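PDB 6QGL: VP5 from Halorubrum pleomorphic virus 6, which is a viral envelope protein that probably drives fusion of the virion with the membrane of its haloarchaeal host. Local coordinates for residues A[86-91]-A[251-256]; A[335-340]-A[446-451]; A[382-387]-A[425-430]. All blocks are in the same frame, centred on the assembly; numbering follows the deposited sequence.

Contact 1. Residues A[86-91]-A[251-256]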
loop_
_atom_site.group_PDB
_atom_site.type_symbol
_atom_site.label_atom_id
_atom_site.label_comp_id
_atom_site.label_asym_id
_atom_site.label_seq_id
_atom_site.Cartn_x
_atom_site.Cartn_y
_atom_site.Cartn_z
ATOM N N ALA A 86 -14.987 -26.098 0.388
ATOM C CA ALA A 86 -16.353 -26.155 0.920
ATOM C C ALA A 86 -17.254 -27.045 0.053
ATOM O O ALA A 86 -18.056 -27.810 0.596
ATOM C CB ALA A 86 -16.934 -24.753 1.015
ATOM N N ALA A 87 -17.086 -26.969 -1.286
ATOM C CA ALA A 87 -17.835 -27.752 -2.267
ATOM C C ALA A 87 -17.443 -29.232 -2.234
ATOM O O ALA A 87 -18.335 -30.079 -2.286
ATOM C CB ALA A 87 -17.628 -27.183 -3.666
ATOM N N ILE A 88 -16.122 -29.543 -2.152
ATOM C CA ILE A 88 -15.593 -30.916 -2.105
ATOM C C ILE A 88 -16.164 -31.668 -0.893
ATOM O O ILE A 88 -16.591 -32.815 -1.042
ATOM C CB ILE A 88 -14.031 -30.967 -2.181
ATOM C CG1 ILE A 88 -13.525 -30.540 -3.577
ATOM C CG2 ILE A 88 -13.477 -32.360 -1.818
ATOM C CD1 ILE A 88 -12.082 -29.973 -3.594
ATOM N N GLU A 89 -16.207 -31.008 0.282
ATOM C CA GLU A 89 -16.744 -31.576 1.523
ATOM C C GLU A 89 -18.195 -32.016 1.335
ATOM O O GLU A 89 -18.560 -33.128 1.725
ATOM C CB GLU A 89 -16.628 -30.573 2.675
ATOM C CG GLU A 89 -15.189 -30.290 3.080
ATOM C CD GLU A 89 -14.954 -29.069 3.950
ATOM O OE1 GLU A 89 -13.784 -28.846 4.340
ATOM O OE2 GLU A 89 -15.926 -28.330 4.236
ATOM N N GLU A 90 -18.995 -31.162 0.672
ATOM C CA GLU A 90 -20.404 -31.405 0.359
ATOM C C GLU A 90 -20.578 -32.496 -0.705
ATOM O O GLU A 90 -21.475 -33.328 -0.563
ATOM C CB GLU A 90 -21.101 -30.103 -0.056
ATOM C CG GLU A 90 -21.145 -29.048 1.037
ATOM C CD GLU A 90 -21.863 -29.386 2.332
ATOM O OE1 GLU A 90 -22.941 -30.022 2.275
ATOM O OE2 GLU A 90 -21.349 -29.001 3.407
ATOM N N LEU A 91 -19.707 -32.516 -1.745
ATOM C CA LEU A 91 -19.726 -33.534 -2.811
ATOM C C LEU A 91 -19.433 -34.918 -2.236
ATOM O O LEU A 91 -20.076 -35.895 -2.627
ATOM C CB LEU A 91 -18.694 -33.221 -3.913
ATOM C CG LEU A 91 -19.048 -32.127 -4.921
ATOM C CD1 LEU A 91 -17.800 -31.528 -5.532
ATOM C CD2 LEU A 91 -19.956 -32.641 -6.016
ATOM N N SER A 251 -19.850 -21.977 -10.269
ATOM C CA SER A 251 -21.095 -22.530 -10.783
ATOM C C SER A 251 -20.787 -23.489 -11.940
ATOM O O SER A 251 -21.300 -24.608 -11.952
ATOM C CB SER A 251 -22.037 -21.419 -11.231
ATOM O OG SER A 251 -23.317 -21.962 -11.507
ATOM N N THR A 252 -19.901 -23.060 -12.876
ATOM C CA THR A 252 -19.452 -23.843 -14.032
ATOM C C THR A 252 -18.702 -25.081 -13.529
ATOM O O THR A 252 -18.951 -26.184 -14.018
ATOM C CB THR A 252 -18.598 -22.975 -14.975
ATOM O OG1 THR A 252 -19.288 -21.758 -15.271
ATOM C CG2 THR A 252 -18.249 -23.687 -16.273
ATOM N N TRP A 253 -17.840 -24.888 -12.500
ATOM C CA TRP A 253 -17.032 -25.921 -11.851
ATOM C C TRP A 253 -17.892 -27.034 -11.294
ATOM O O TRP A 253 -17.704 -28.177 -11.693
ATOM C CB TRP A 253 -16.146 -25.316 -10.748
ATOM C CG TRP A 253 -15.073 -26.233 -10.240
ATOM C CD1 TRP A 253 -13.868 -26.491 -10.825
ATOM C CD2 TRP A 253 -15.092 -26.975 -9.015
ATOM N NE1 TRP A 253 -13.144 -27.368 -10.052
ATOM C CE2 TRP A 253 -13.870 -27.679 -8.932
ATOM C CE3 TRP A 253 -16.032 -27.126 -7.980
ATOM C CZ2 TRP A 253 -13.560 -28.515 -7.854
ATOM C CZ3 TRP A 253 -15.721 -27.949 -6.909
ATOM C CH2 TRP A 253 -14.498 -28.634 -6.853
ATOM N N VAL A 254 -18.863 -26.698 -10.422
ATOM C CA VAL A 254 -19.799 -27.638 -9.793
ATOM C C VAL A 254 -20.658 -28.353 -10.848
ATOM O O VAL A 254 -20.802 -29.571 -10.768
ATOM C CB VAL A 254 -20.635 -26.975 -8.665
ATOM C CG1 VAL A 254 -21.733 -27.908 -8.145
ATOM C CG2 VAL A 254 -19.735 -26.532 -7.514
ATOM N N THR A 255 -21.172 -27.617 -11.857
ATOM C CA THR A 255 -21.991 -28.185 -12.938
ATOM C C THR A 255 -21.255 -29.309 -13.693
ATOM O O THR A 255 -21.863 -30.331 -14.007
ATOM C CB THR A 255 -22.506 -27.076 -13.879
ATOM O OG1 THR A 255 -23.216 -26.093 -13.116
ATOM C CG2 THR A 255 -23.417 -27.608 -14.968
ATOM N N ASN A 256 -19.952 -29.121 -13.955
ATOM C CA ASN A 256 -19.108 -30.077 -14.675
ATOM C C ASN A 256 -18.489 -31.171 -13.784
ATOM O O ASN A 256 -18.091 -32.212 -14.305
ATOM C CB ASN A 256 -18.006 -29.332 -15.434
ATOM C CG ASN A 256 -18.499 -28.516 -16.604
ATOM O OD1 ASN A 256 -19.047 -29.043 -17.578
ATOM N ND2 ASN A 256 -18.295 -27.209 -16.548
#

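Contact 2. Residues A[335-340]-A[446-451]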
loop_
_atom_site.group_PDB
_atom_site.type_symbol
_atom_site.label_atom_id
_atom_site.label_comp_id
_atom_site.label_asym_id
_atom_site.label_seq_id
_atom_site.Cartn_x
_atom_site.Cartn_y
_atom_site.Cartn_z
ATOM N N GLY A 335 23.454 -6.407 -13.388
ATOM C CA GLY A 335 24.156 -5.481 -14.269
ATOM C C GLY A 335 23.221 -4.675 -15.151
ATOM O O GLY A 335 23.648 -3.709 -15.790
ATOM N N GLN A 336 21.932 -5.068 -15.184
ATOM C CA GLN A 336 20.885 -4.428 -15.983
ATOM C C GLN A 336 20.102 -3.369 -15.203
ATOM O O GLN A 336 19.956 -3.475 -13.984
ATOM C CB GLN A 336 19.931 -5.483 -16.575
ATOM C CG GLN A 336 20.553 -6.377 -17.647
ATOM C CD GLN A 336 20.781 -5.651 -18.948
ATOM O OE1 GLN A 336 19.840 -5.316 -19.677
ATOM N NE2 GLN A 336 22.039 -5.395 -19.270
ATOM N N THR A 337 19.590 -2.359 -15.930
ATOM C CA THR A 337 18.801 -1.232 -15.414
ATOM C C THR A 337 17.336 -1.418 -15.845
ATOM O O THR A 337 17.075 -1.605 -17.038
ATOM C CB THR A 337 19.380 0.110 -15.936
ATOM O OG1 THR A 337 19.032 0.291 -17.310
ATOM C CG2 THR A 337 20.893 0.199 -15.801
ATOM N N TYR A 338 16.388 -1.366 -14.889
ATOM C CA TYR A 338 14.962 -1.558 -15.183
ATOM C C TYR A 338 14.079 -0.394 -14.761
ATOM O O TYR A 338 14.234 0.127 -13.656
ATOM C CB TYR A 338 14.441 -2.856 -14.541
ATOM C CG TYR A 338 15.129 -4.107 -15.036
ATOM C CD1 TYR A 338 14.743 -4.715 -16.228
ATOM C CD2 TYR A 338 16.160 -4.693 -14.309
ATOM C CE1 TYR A 338 15.375 -5.868 -16.691
ATOM C CE2 TYR A 338 16.795 -5.850 -14.758
ATOM C CZ TYR A 338 16.402 -6.432 -15.953
ATOM O OH TYR A 338 17.024 -7.569 -16.407
ATOM N N ASP A 339 13.131 -0.009 -15.630
ATOM C CA ASP A 339 12.168 1.045 -15.327
ATOM C C ASP A 339 10.808 0.384 -15.127
ATOM O O ASP A 339 10.247 -0.135 -16.093
ATOM C CB ASP A 339 12.113 2.124 -16.428
ATOM C CG ASP A 339 11.196 3.309 -16.138
ATOM O OD1 ASP A 339 10.604 3.358 -15.029
ATOM O OD2 ASP A 339 11.065 4.185 -17.019
ATOM N N PRO A 340 10.266 0.407 -13.887
ATOM C CA PRO A 340 8.974 -0.251 -13.620
ATOM C C PRO A 340 7.746 0.366 -14.276
ATOM O O PRO A 340 6.684 -0.258 -14.250
ATOM C CB PRO A 340 8.866 -0.228 -12.094
ATOM C CG PRO A 340 10.243 0.065 -11.607
ATOM C CD PRO A 340 10.842 0.943 -12.644
ATOM N N ALA A 446 13.175 3.918 -11.658
ATOM C CA ALA A 446 14.278 3.158 -12.244
ATOM C C ALA A 446 15.291 2.658 -11.215
ATOM O O ALA A 446 15.732 3.415 -10.345
ATOM C CB ALA A 446 14.973 3.983 -13.316
ATOM N N PHE A 447 15.626 1.365 -11.311
ATOM C CA PHE A 447 16.567 0.683 -10.430
ATOM C C PHE A 447 17.552 -0.156 -11.235
ATOM O O PHE A 447 17.234 -0.586 -12.346
ATOM C CB PHE A 447 15.812 -0.205 -9.419
ATOM C CG PHE A 447 14.981 -1.336 -9.993
ATOM C CD1 PHE A 447 15.563 -2.562 -10.306
ATOM C CD2 PHE A 447 13.609 -1.199 -10.157
ATOM C CE1 PHE A 447 14.796 -3.609 -10.824
ATOM C CE2 PHE A 447 12.839 -2.254 -10.663
ATOM C CZ PHE A 447 13.439 -3.450 -10.995
ATOM N N THR A 448 18.736 -0.413 -10.663
ATOM C CA THR A 448 19.749 -1.263 -11.294
ATOM C C THR A 448 20.078 -2.409 -10.337
ATOM O O THR A 448 20.306 -2.173 -9.147
ATOM C CB THR A 448 20.995 -0.467 -11.752
ATOM O OG1 THR A 448 21.707 0.008 -10.622
ATOM C CG2 THR A 448 20.659 0.716 -12.606
ATOM N N VAL A 449 20.062 -3.648 -10.853
ATOM C CA VAL A 449 20.362 -4.853 -10.076
ATOM C C VAL A 449 21.886 -5.005 -10.051
ATOM O O VAL A 449 22.480 -5.326 -11.077
ATOM C CB VAL A 449 19.642 -6.117 -10.635
ATOM C CG1 VAL A 449 19.902 -7.340 -9.756
ATOM C CG2 VAL A 449 18.141 -5.881 -10.797
ATOM N N ASP A 450 22.518 -4.721 -8.896
ATOM C CA ASP A 450 23.975 -4.799 -8.743
ATOM C C ASP A 450 24.468 -6.240 -8.758
ATOM O O ASP A 450 25.244 -6.612 -9.640
ATOM C CB ASP A 450 24.449 -4.068 -7.469
ATOM C CG ASP A 450 24.109 -2.592 -7.423
ATOM O OD1 ASP A 450 24.342 -1.898 -8.437
ATOM O OD2 ASP A 450 23.633 -2.126 -6.365
ATOM N N LYS A 451 24.002 -7.051 -7.792
ATOM C CA LYS A 451 24.377 -8.456 -7.661
ATOM C C LYS A 451 23.209 -9.319 -7.180
ATOM O O LYS A 451 22.309 -8.823 -6.495
ATOM C CB LYS A 451 25.616 -8.623 -6.746
ATOM C CG LYS A 451 25.416 -8.197 -5.289
ATOM C CD LYS A 451 26.660 -8.415 -4.444
ATOM C CE LYS A 451 26.434 -8.010 -3.008
ATOM N NZ LYS A 451 27.647 -8.219 -2.175
#

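Contact 3. Residues A[382-387]-A[425-430]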
loop_
_atom_site.group_PDB
_atom_site.type_symbol
_atom_site.label_atom_id
_atom_site.label_comp_id
_atom_site.label_asym_id
_atom_site.label_seq_id
_atom_site.Cartn_x
_atom_site.Cartn_y
_atom_site.Cartn_z
ATOM N N THR A 382 16.200 8.762 7.733
ATOM C CA THR A 382 17.633 8.633 7.447
ATOM C C THR A 382 18.409 9.768 8.089
ATOM O O THR A 382 17.862 10.853 8.301
ATOM C CB THR A 382 17.952 8.578 5.931
ATOM O OG1 THR A 382 17.699 9.843 5.324
ATOM C CG2 THR A 382 17.233 7.454 5.195
ATOM N N ALA A 383 19.694 9.522 8.368
ATOM C CA ALA A 383 20.610 10.508 8.925
ATOM C C ALA A 383 21.753 10.735 7.947
ATOM O O ALA A 383 22.275 9.769 7.379
ATOM C CB ALA A 383 21.151 10.034 10.265
ATOM N N ILE A 384 22.117 12.011 7.720
ATOM C CA ILE A 384 23.226 12.364 6.833
ATOM C C ILE A 384 24.488 12.393 7.683
ATOM O O ILE A 384 24.590 13.198 8.614
ATOM C CB ILE A 384 23.001 13.680 6.028
ATOM C CG1 ILE A 384 21.709 13.604 5.183
ATOM C CG2 ILE A 384 24.219 13.993 5.133
ATOM C CD1 ILE A 384 21.118 14.936 4.788
ATOM N N GLU A 385 25.414 11.466 7.395
ATOM C CA GLU A 385 26.696 11.338 8.083
ATOM C C GLU A 385 27.712 12.185 7.327
ATOM O O GLU A 385 28.156 11.805 6.241
ATOM C CB GLU A 385 27.142 9.866 8.174
ATOM C CG GLU A 385 26.258 8.998 9.055
ATOM C CD GLU A 385 26.849 7.652 9.424
ATOM O OE1 GLU A 385 26.997 7.384 10.639
ATOM O OE2 GLU A 385 27.164 6.862 8.504
ATOM N N VAL A 386 28.024 13.365 7.880
ATOM C CA VAL A 386 28.941 14.336 7.282
ATOM C C VAL A 386 30.348 14.141 7.843
ATOM O O VAL A 386 30.543 14.225 9.055
ATOM C CB VAL A 386 28.436 15.796 7.475
ATOM C CG1 VAL A 386 29.342 16.798 6.763
ATOM C CG2 VAL A 386 26.992 15.951 7.007
ATOM N N THR A 387 31.322 13.888 6.953
ATOM C CA THR A 387 32.726 13.721 7.318
ATOM C C THR A 387 33.491 14.954 6.857
ATOM O O THR A 387 33.462 15.285 5.671
ATOM C CB THR A 387 33.291 12.397 6.774
ATOM O OG1 THR A 387 32.581 11.312 7.375
ATOM C CG2 THR A 387 34.788 12.237 7.044
ATOM N N ASP A 425 34.509 16.705 3.487
ATOM C CA ASP A 425 35.322 15.775 2.702
ATOM C C ASP A 425 34.385 14.912 1.848
ATOM O O ASP A 425 34.603 14.758 0.645
ATOM C CB ASP A 425 36.176 14.890 3.633
ATOM C CG ASP A 425 37.169 14.002 2.908
ATOM O OD1 ASP A 425 38.183 14.534 2.404
ATOM O OD2 ASP A 425 36.939 12.775 2.856
ATOM N N SER A 426 33.335 14.368 2.489
ATOM C CA SER A 426 32.303 13.521 1.899
ATOM C C SER A 426 31.109 13.439 2.847
ATOM O O SER A 426 31.237 13.761 4.033
ATOM C CB SER A 426 32.846 12.118 1.626
ATOM O OG SER A 426 33.413 11.534 2.788
ATOM N N ALA A 427 29.950 13.014 2.318
ATOM C CA ALA A 427 28.714 12.827 3.076
ATOM C C ALA A 427 27.926 11.661 2.506
ATOM O O ALA A 427 27.907 11.464 1.288
ATOM C CB ALA A 427 27.870 14.093 3.047
ATOM N N ARG A 428 27.294 10.877 3.385
ATOM C CA ARG A 428 26.470 9.734 2.997
ATOM C C ARG A 428 25.243 9.626 3.891
ATOM O O ARG A 428 25.309 10.004 5.060
ATOM C CB ARG A 428 27.283 8.418 2.988
ATOM C CG ARG A 428 27.739 7.903 4.355
ATOM C CD ARG A 428 28.089 6.431 4.293
ATOM N NE ARG A 428 28.272 5.854 5.624
ATOM C CZ ARG A 428 28.024 4.585 5.932
ATOM N NH1 ARG A 428 28.209 4.148 7.170
ATOM N NH2 ARG A 428 27.555 3.752 5.013
ATOM N N PHE A 429 24.124 9.127 3.349
ATOM C CA PHE A 429 22.917 8.936 4.147
ATOM C C PHE A 429 22.787 7.473 4.531
ATOM O O PHE A 429 23.049 6.595 3.713
ATOM C CB PHE A 429 21.653 9.471 3.448
ATOM C CG PHE A 429 21.297 8.833 2.126
ATOM C CD1 PHE A 429 21.792 9.348 0.933
ATOM C CD2 PHE A 429 20.418 7.759 2.067
ATOM C CE1 PHE A 429 21.453 8.767 -0.294
ATOM C CE2 PHE A 429 20.081 7.178 0.841
ATOM C CZ PHE A 429 20.598 7.689 -0.330
ATOM N N VAL A 430 22.454 7.218 5.798
ATOM C CA VAL A 430 22.292 5.878 6.374
ATOM C C VAL A 430 20.966 5.890 7.166
ATOM O O VAL A 430 20.532 6.963 7.593
ATOM C CB VAL A 430 23.530 5.506 7.250
ATOM C CG1 VAL A 430 23.364 4.155 7.944
ATOM C CG2 VAL A 430 24.818 5.525 6.434
#

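Contact 1. Residues A[86-91]-A[251-256]
Two long helices of the envelope protein's N-terminal region, 73-92 and 229-257, run side by side and are joined here by Trp253, whose indole bridges to Ala87, Ile88 and Leu91. Their N-to-C directions differ by only 23°; the local axes come no closer than 11.8 Å, and Trp253 spans much of the gap. Trp253 reaches across with CG anti to its backbone N (chi1 -167°), and the six-membered half of the ring leads. Ala87 CB lies 3.8 Å from Trp253 CZ3, at the ring edge. Beside it, Ile88 CG1 meets Trp253 CH2 at 3.9 Å, in the ring plane, and the two side chains cross at about a right angle. One turn on from Ala87, Leu91 CD1 approaches CZ3 more loosely. The touching side-chain atoms are all carbon, and no hydrogen bond links the segments. The polar edge of the indole is anchored elsewhere: NE1 donates to the backbone O of Asn476, far along the chain, while Lys84 makes a cation-pi contact with the ring. Helix 97-140 packs against Ala87 through Val100. Where the two backbones come nearest, Ala87 CB also touches Val254 CG2, at 4.4 Å.

Contact 2. Residues A[335-340]-A[446-451]
Gly335 to Tyr338 pair with Phe447 to Val449 in antiparallel fashion, adding the short strand 337-338 to one border of a six-stranded antiparallel sheet. Tyr338 and Phe447 form a hydrogen-bonded pair, with Tyr338 N to Phe447 O at 2.8 Å and Phe447 N to Tyr338 O at 3.0 Å. Thr337 and Thr448 are the neighbouring non-hydrogen-bonded pair. Pairing extends past the regular strand: Val449 N donates to Gln336 O, and Gly335 N reaches Val449 O at 2.7 Å, in a bond that is almost straight (174°). On one face, the side chains of Thr337 and Thr448 lie side by side and point the same way, meeting through their CG2 methyls. On the other, Tyr338 CB sits over the Phe447 ring, 4.1 Å from its centroid, in a CH-pi contact, while Pro340 CG approaches the edge of that ring, 3.6 Å from Phe447 CE2. Phe447 takes a chi1 of 62°, which puts CG between the backbone N and the carbonyl carbon and leans the ring toward the partner strand. The Tyr338 and Phe447 rings meet obliquely, their planes 41° apart; Val449 CG2 stands at the edge of the tyrosine ring, 4.2 Å from Tyr338 CE2. Tyr338 OH accepts from Ser333 N, and strand 305-311 flanks 447-454 on its other side. The chemistry thus divides the work: backbone bonds fix the register of this border strand, and apolar contacts of Tyr338 and, just beyond the strand, Pro340 with Phe447 join the two segments along one face of the sheet.

Contact 3. Residues A[382-387]-A[425-430]
Backbone hydrogen bonds from Glu385 N to Arg428 O (2.8 Å) and from Arg428 N to Glu385 O (3.1 Å) link an antiparallel strand pair, 382-388 with 422-431, that is interrupted by a classic beta bulge at Thr387. Ala383 and Val430 make the next hydrogen-bonded pair. At Thr387, which faces both Asp425 and Ser426, Thr387 N donates to Ser426 O at 2.9 Å, and Thr387 O receives Asp425 N at 2.8 Å and, weakly, Ser426 N. A salt bridge between the side chains of Glu385 and Arg428 adds a weaker layer: Glu385 OE2 is 3.2 Å from both Arg428 NE and NH1, but both hydrogen bonds are weak, bent to about 120°, with carboxylate and guanidinium planes 40° apart. Arg428 CG sits between the backbone N and the carbonyl carbon (chi1 69°) and the chain then runs extended to NE, which lays it alongside Glu385, pointing the same way. The main polar partner of Arg428 is Glu357, salt-bridged through NH2, so the guanidinium is shared between two carboxylates. Strand 382-388 has a second neighbour in 393-397: backbone hydrogen bonds join Ile384 to Val396 and Val386 to Val394. Ile384, Val386, Ala427 and Phe429 share the apolar face, where Ala427 CB rests 4.2 Å from Ile384 CG2, with Val386 CG2 slightly farther away. The Phe429 ring leads away from strand 382-388 and meets Tyr379 edge-to-face. On the face of Glu385 and Arg428, Val430 CG2 sits over the centre of the Arg428 guanidinium and reaches Glu385 OE2 at 3.4 Å.

From the N terminus, the first loop opens on helix 73-92 and is closed by contact 1 on helix 229-257, with the long helix 97-140 and a four-stranded antiparallel sheet in between. Contact 2 then opens at 335-340 and closes only at 446-451, a span of strands and loops without helix, and joins a border strand to the six-stranded sheet. Contact 3 is nested inside it, pairing 382-387 with 425-430 within another antiparallel sheet. Contacts 2 and 3 have centres 24 Å apart; their nearest atoms are about 12 Å apart, so they do not touch. Contact 1 lies across the chain's centre from contact 3, their centres 61 Å apart: one ties helices, the others strands of the beta-rich region.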